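Local coordinates for TnpArep for protein (Escherichia coli, PDB 4ER8) that binds the hairpins of repetitive extragenic palindromes and cleaves and recombines the DNA elements that carry them, at residues R6-F16 against C62-F73. Sequence-based numbering, arbitrary orientation.
With nucleotides of chain B.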
# COMPACT_ATOMS: atom_id res chain seq x y z
N ARG A 6 -10.43 12.58 7.33
CA ARG A 6 -10.06 11.21 7.60
C ARG A 6 -11.27 10.47 8.14
O ARG A 6 -12.05 10.98 8.95
CB ARG A 6 -8.87 11.12 8.52
CG ARG A 6 -7.56 11.64 7.91
CD ARG A 6 -7.30 11.15 6.48
NE ARG A 6 -5.90 11.24 6.08
CZ ARG A 6 -5.44 11.01 4.84
NH1 ARG A 6 -6.25 10.73 3.85
NH2 ARG A 6 -4.14 11.07 4.60
N TYR A 7 -11.48 9.26 7.66
CA TYR A 7 -12.63 8.53 8.13
C TYR A 7 -12.11 7.60 9.24
O TYR A 7 -11.50 6.57 8.98
CB TYR A 7 -13.21 7.85 6.91
CG TYR A 7 -14.47 7.03 6.97
CD1 TYR A 7 -14.64 6.01 7.91
CD2 TYR A 7 -15.44 7.17 5.96
CE1 TYR A 7 -15.79 5.17 7.89
CE2 TYR A 7 -16.58 6.37 5.92
CZ TYR A 7 -16.75 5.37 6.88
OH TYR A 7 -17.89 4.55 6.82
N TYR A 8 -12.34 8.01 10.49
CA TYR A 8 -11.81 7.26 11.64
C TYR A 8 -12.85 6.35 12.24
O TYR A 8 -13.94 6.79 12.60
CB TYR A 8 -11.29 8.20 12.74
CG TYR A 8 -10.02 8.95 12.42
CD1 TYR A 8 -10.01 10.34 12.34
CD2 TYR A 8 -8.84 8.29 12.22
CE1 TYR A 8 -8.85 11.03 12.10
CE2 TYR A 8 -7.65 8.99 11.95
CZ TYR A 8 -7.68 10.35 11.88
OH TYR A 8 -6.51 11.05 11.64
N ILE A 9 -12.52 5.08 12.33
CA ILE A 9 -13.44 4.14 12.96
C ILE A 9 -12.61 3.10 13.63
O ILE A 9 -11.71 2.55 13.02
CB ILE A 9 -14.51 3.55 11.97
CG1 ILE A 9 -15.59 2.77 12.75
CG2 ILE A 9 -13.87 2.66 10.95
CD1 ILE A 9 -16.95 2.52 12.00
N LYS A 10 -12.90 2.86 14.90
CA LYS A 10 -12.07 1.90 15.65
C LYS A 10 -12.27 0.48 15.13
O LYS A 10 -13.38 0.10 14.83
CB LYS A 10 -12.34 2.00 17.15
CG LYS A 10 -11.90 3.34 17.74
CD LYS A 10 -12.34 3.48 19.20
CE LYS A 10 -11.83 4.79 19.78
NZ LYS A 10 -11.90 4.72 21.27
N GLY A 11 -11.16 -0.25 15.02
CA GLY A 11 -11.13 -1.61 14.48
C GLY A 11 -11.20 -1.70 12.96
O GLY A 11 -11.19 -2.79 12.39
N GLY A 12 -11.24 -0.54 12.30
CA GLY A 12 -11.56 -0.44 10.89
C GLY A 12 -10.54 -0.99 9.93
O GLY A 12 -9.39 -1.25 10.30
N THR A 13 -10.97 -1.15 8.68
CA THR A 13 -10.13 -1.63 7.64
C THR A 13 -10.09 -0.53 6.59
O THR A 13 -11.12 0.10 6.34
CB THR A 13 -10.70 -2.94 7.08
OG1 THR A 13 -10.54 -3.98 8.08
CG2 THR A 13 -9.97 -3.37 5.81
N TRP A 14 -8.93 -0.28 6.00
CA TRP A 14 -8.81 0.75 5.00
C TRP A 14 -7.81 0.40 3.91
O TRP A 14 -6.93 -0.47 4.08
CB TRP A 14 -8.31 2.06 5.61
CG TRP A 14 -9.10 2.74 6.69
CD1 TRP A 14 -9.96 3.81 6.53
CD2 TRP A 14 -9.04 2.48 8.09
NE1 TRP A 14 -10.45 4.20 7.76
CE2 TRP A 14 -9.90 3.40 8.73
CE3 TRP A 14 -8.36 1.56 8.87
CZ2 TRP A 14 -10.11 3.39 10.09
CZ3 TRP A 14 -8.53 1.56 10.19
CH2 TRP A 14 -9.41 2.48 10.81
N PHE A 15 -7.93 1.14 2.80
CA PHE A 15 -7.07 1.03 1.64
C PHE A 15 -6.32 2.35 1.55
O PHE A 15 -6.93 3.41 1.80
CB PHE A 15 -7.94 0.91 0.40
CG PHE A 15 -7.17 1.02 -0.90
CD1 PHE A 15 -6.56 -0.07 -1.44
CD2 PHE A 15 -7.04 2.24 -1.56
CE1 PHE A 15 -5.84 0.04 -2.63
CE2 PHE A 15 -6.35 2.34 -2.72
CZ PHE A 15 -5.76 1.24 -3.28
N PHE A 16 -5.03 2.30 1.20
CA PHE A 16 -4.20 3.50 1.18
C PHE A 16 -3.31 3.49 -0.03
O PHE A 16 -3.03 2.44 -0.58
CB PHE A 16 -3.29 3.59 2.41
CG PHE A 16 -3.98 3.54 3.73
CD1 PHE A 16 -3.98 2.40 4.48
CD2 PHE A 16 -4.59 4.63 4.24
CE1 PHE A 16 -4.54 2.35 5.75
CE2 PHE A 16 -5.21 4.59 5.53
CZ PHE A 16 -5.17 3.44 6.28
N CYS A 62 -1.97 -0.21 -0.23
CA CYS A 62 -2.13 -1.31 0.72
C CYS A 62 -3.45 -1.31 1.50
O CYS A 62 -4.20 -0.34 1.48
CB CYS A 62 -0.93 -1.33 1.65
SG CYS A 62 -0.95 0.07 2.72
N ILE A 63 -3.74 -2.42 2.18
CA ILE A 63 -4.91 -2.53 3.07
C ILE A 63 -4.56 -2.94 4.51
O ILE A 63 -3.86 -3.95 4.70
CB ILE A 63 -5.92 -3.53 2.54
CG1 ILE A 63 -6.39 -3.12 1.14
CG2 ILE A 63 -7.09 -3.59 3.46
CD1 ILE A 63 -7.10 -4.25 0.34
N TRP A 64 -5.02 -2.17 5.49
CA TRP A 64 -4.76 -2.48 6.92
C TRP A 64 -6.03 -2.68 7.70
O TRP A 64 -7.09 -2.15 7.36
CB TRP A 64 -4.06 -1.34 7.67
CG TRP A 64 -2.77 -0.87 7.16
CD1 TRP A 64 -1.98 -1.49 6.27
CD2 TRP A 64 -2.08 0.32 7.58
NE1 TRP A 64 -0.85 -0.73 6.04
CE2 TRP A 64 -0.88 0.37 6.85
CE3 TRP A 64 -2.37 1.34 8.48
CZ2 TRP A 64 0.04 1.44 6.99
CZ3 TRP A 64 -1.46 2.41 8.61
CH2 TRP A 64 -0.27 2.44 7.87
N THR A 65 -5.91 -3.41 8.79
CA THR A 65 -7.02 -3.56 9.71
C THR A 65 -6.41 -3.31 11.06
O THR A 65 -5.41 -3.94 11.43
CB THR A 65 -7.59 -4.99 9.70
OG1 THR A 65 -8.23 -5.23 8.45
CG2 THR A 65 -8.59 -5.19 10.86
N LEU A 66 -6.99 -2.38 11.79
CA LEU A 66 -6.39 -1.97 13.05
C LEU A 66 -7.06 -2.71 14.22
O LEU A 66 -8.24 -3.08 14.13
CB LEU A 66 -6.47 -0.44 13.23
CG LEU A 66 -5.83 0.53 12.24
CD1 LEU A 66 -5.72 1.91 12.86
CD2 LEU A 66 -4.47 0.12 11.76
N PRO A 67 -6.30 -2.90 15.32
CA PRO A 67 -6.73 -3.53 16.55
C PRO A 67 -8.08 -3.00 17.02
O PRO A 67 -8.52 -1.94 16.59
CB PRO A 67 -5.66 -3.08 17.53
CG PRO A 67 -4.42 -2.99 16.69
CD PRO A 67 -4.91 -2.40 15.42
N GLU A 68 -8.74 -3.75 17.90
CA GLU A 68 -10.02 -3.30 18.41
C GLU A 68 -9.75 -2.02 19.18
O GLU A 68 -8.69 -1.89 19.76
CB GLU A 68 -10.67 -4.37 19.30
CG GLU A 68 -12.17 -4.16 19.49
CD GLU A 68 -12.89 -3.86 18.14
OE1 GLU A 68 -13.02 -2.64 17.79
OE2 GLU A 68 -13.31 -4.83 17.45
N GLY A 69 -10.68 -1.08 19.14
CA GLY A 69 -10.52 0.20 19.85
C GLY A 69 -9.51 1.21 19.28
O GLY A 69 -9.36 2.28 19.83
N ASP A 70 -8.86 0.87 18.17
CA ASP A 70 -7.76 1.65 17.60
C ASP A 70 -8.20 2.21 16.22
O ASP A 70 -8.54 1.44 15.32
CB ASP A 70 -6.53 0.76 17.47
CG ASP A 70 -5.26 1.53 17.11
OD1 ASP A 70 -4.12 1.12 17.49
OD2 ASP A 70 -5.37 2.55 16.41
N ASP A 71 -8.19 3.54 16.07
CA ASP A 71 -8.54 4.15 14.79
C ASP A 71 -7.36 4.89 14.13
O ASP A 71 -7.53 5.57 13.12
CB ASP A 71 -9.76 5.10 14.96
CG ASP A 71 -9.48 6.28 15.94
OD1 ASP A 71 -8.34 6.44 16.42
OD2 ASP A 71 -10.42 7.05 16.26
N ASP A 72 -6.16 4.72 14.66
CA ASP A 72 -5.09 5.67 14.35
C ASP A 72 -4.12 5.23 13.29
O ASP A 72 -2.94 4.99 13.57
CB ASP A 72 -4.36 6.07 15.63
CG ASP A 72 -3.28 7.13 15.40
OD1 ASP A 72 -2.61 7.51 16.40
OD2 ASP A 72 -3.07 7.56 14.22
N PHE A 73 -4.59 5.16 12.04
CA PHE A 73 -3.65 4.93 10.92
C PHE A 73 -2.73 6.13 10.65
O PHE A 73 -1.69 5.98 10.03
CB PHE A 73 -4.40 4.56 9.64
CG PHE A 73 -5.50 5.53 9.29
CD1 PHE A 73 -5.21 6.72 8.61
CD2 PHE A 73 -6.82 5.26 9.66
CE1 PHE A 73 -6.21 7.62 8.30
CE2 PHE A 73 -7.83 6.16 9.38
CZ PHE A 73 -7.51 7.35 8.66
P DC B 31 -3.39 12.35 8.18
OP1 DC B 31 -4.26 11.19 8.33
OP2 DC B 31 -3.05 12.91 6.88
O5' DC B 31 -4.02 13.51 9.07
C5' DC B 31 -4.55 13.30 10.41
C4' DC B 31 -5.27 14.56 10.88
O4' DC B 31 -4.25 15.60 10.96
C3' DC B 31 -6.36 15.11 9.93
O3' DC B 31 -7.49 15.09 10.69
C2' DC B 31 -6.00 16.56 9.66
C1' DC B 31 -4.82 16.82 10.58
N1 DC B 31 -3.73 17.46 9.86
C2 DC B 31 -3.35 18.75 10.21
O2 DC B 31 -3.99 19.26 11.14
N3 DC B 31 -2.33 19.33 9.51
C4 DC B 31 -1.69 18.69 8.51
N4 DC B 31 -0.65 19.26 7.81
C5 DC B 31 -2.09 17.38 8.15
C6 DC B 31 -3.09 16.81 8.84
O5' DG B 1 -19.64 9.70 -0.18
C5' DG B 1 -19.71 11.15 -0.08
C4' DG B 1 -18.50 11.81 0.55
O4' DG B 1 -18.07 11.07 1.77
C3' DG B 1 -17.27 11.81 -0.35
O3' DG B 1 -17.36 12.79 -1.34
C2' DG B 1 -16.21 12.10 0.72
C1' DG B 1 -16.68 11.24 1.91
N9 DG B 1 -16.22 9.88 1.92
C8 DG B 1 -16.93 8.80 1.43
N7 DG B 1 -16.26 7.65 1.57
C5 DG B 1 -15.07 7.99 2.22
C6 DG B 1 -14.01 7.16 2.65
O6 DG B 1 -13.94 5.92 2.51
N1 DG B 1 -12.96 7.87 3.28
C2 DG B 1 -13.01 9.23 3.44
N2 DG B 1 -11.95 9.77 4.02
N3 DG B 1 -14.02 10.04 3.03
C4 DG B 1 -15.02 9.36 2.43
P DG B 32 -9.01 15.36 10.28
OP1 DG B 32 -9.86 14.72 11.35
OP2 DG B 32 -9.12 14.94 8.87
O5' DG B 32 -9.20 16.94 10.38
C5' DG B 32 -8.99 17.57 11.62
C4' DG B 32 -8.98 19.08 11.45
O4' DG B 32 -7.90 19.53 10.62
C3' DG B 32 -10.20 19.71 10.82
O3' DG B 32 -10.41 20.99 11.54
C2' DG B 32 -9.84 19.78 9.33
C1' DG B 32 -8.37 20.16 9.45
N9 DG B 32 -7.41 19.86 8.36
C8 DG B 32 -7.41 18.87 7.40
N7 DG B 32 -6.36 18.91 6.59
C5 DG B 32 -5.63 20.00 7.03
C6 DG B 32 -4.42 20.55 6.54
O6 DG B 32 -3.71 20.19 5.58
N1 DG B 32 -4.02 21.65 7.29
C2 DG B 32 -4.72 22.16 8.36
N2 DG B 32 -4.17 23.23 8.93
N3 DG B 32 -5.87 21.66 8.84
C4 DG B 32 -6.26 20.58 8.11
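W14 and W64 form a hydrogen-bonded antiparallel pair, N to O both ways, within strands 13-16 and 62-65, whose axes approach to 4.7 Å at 158°; W14 N lies 3.0 Å from W64 O. T13 and T65 link OG1 to OG1 at 2.7 Å, on the sheet face that also carries F15 and I63; T65 OG1 has N51 as a second partner. On the other face, the edge of F73 stands against the W14 indole, planes 60° apart, with F73 CE2 3.5 Å from W14 CE2. With CG set between backbone N and carbonyl carbon (chi1 52°), the F73 ring also takes F16 CE2 over one face and Y8 CE2 over the opposite one. The edge of F16 points at the face of W64, F16 CE1 to W64 CE3 3.6 Å. W14 NE1 donates to Y7 O at 2.9 Å, tying the loop before the strand to the indole. Cutting the indole back to an alanine is likely to open a gap beside F73 and leave Y7 O without this donor. R6 NE hydrogen-bonds OP1 of DC31 of chain B at 2.8 Å, while its NH2 also bonds F98 O. The aromatic cluster thus packs this hairpin-binding loop against the central sheet of the HUH nuclease domain.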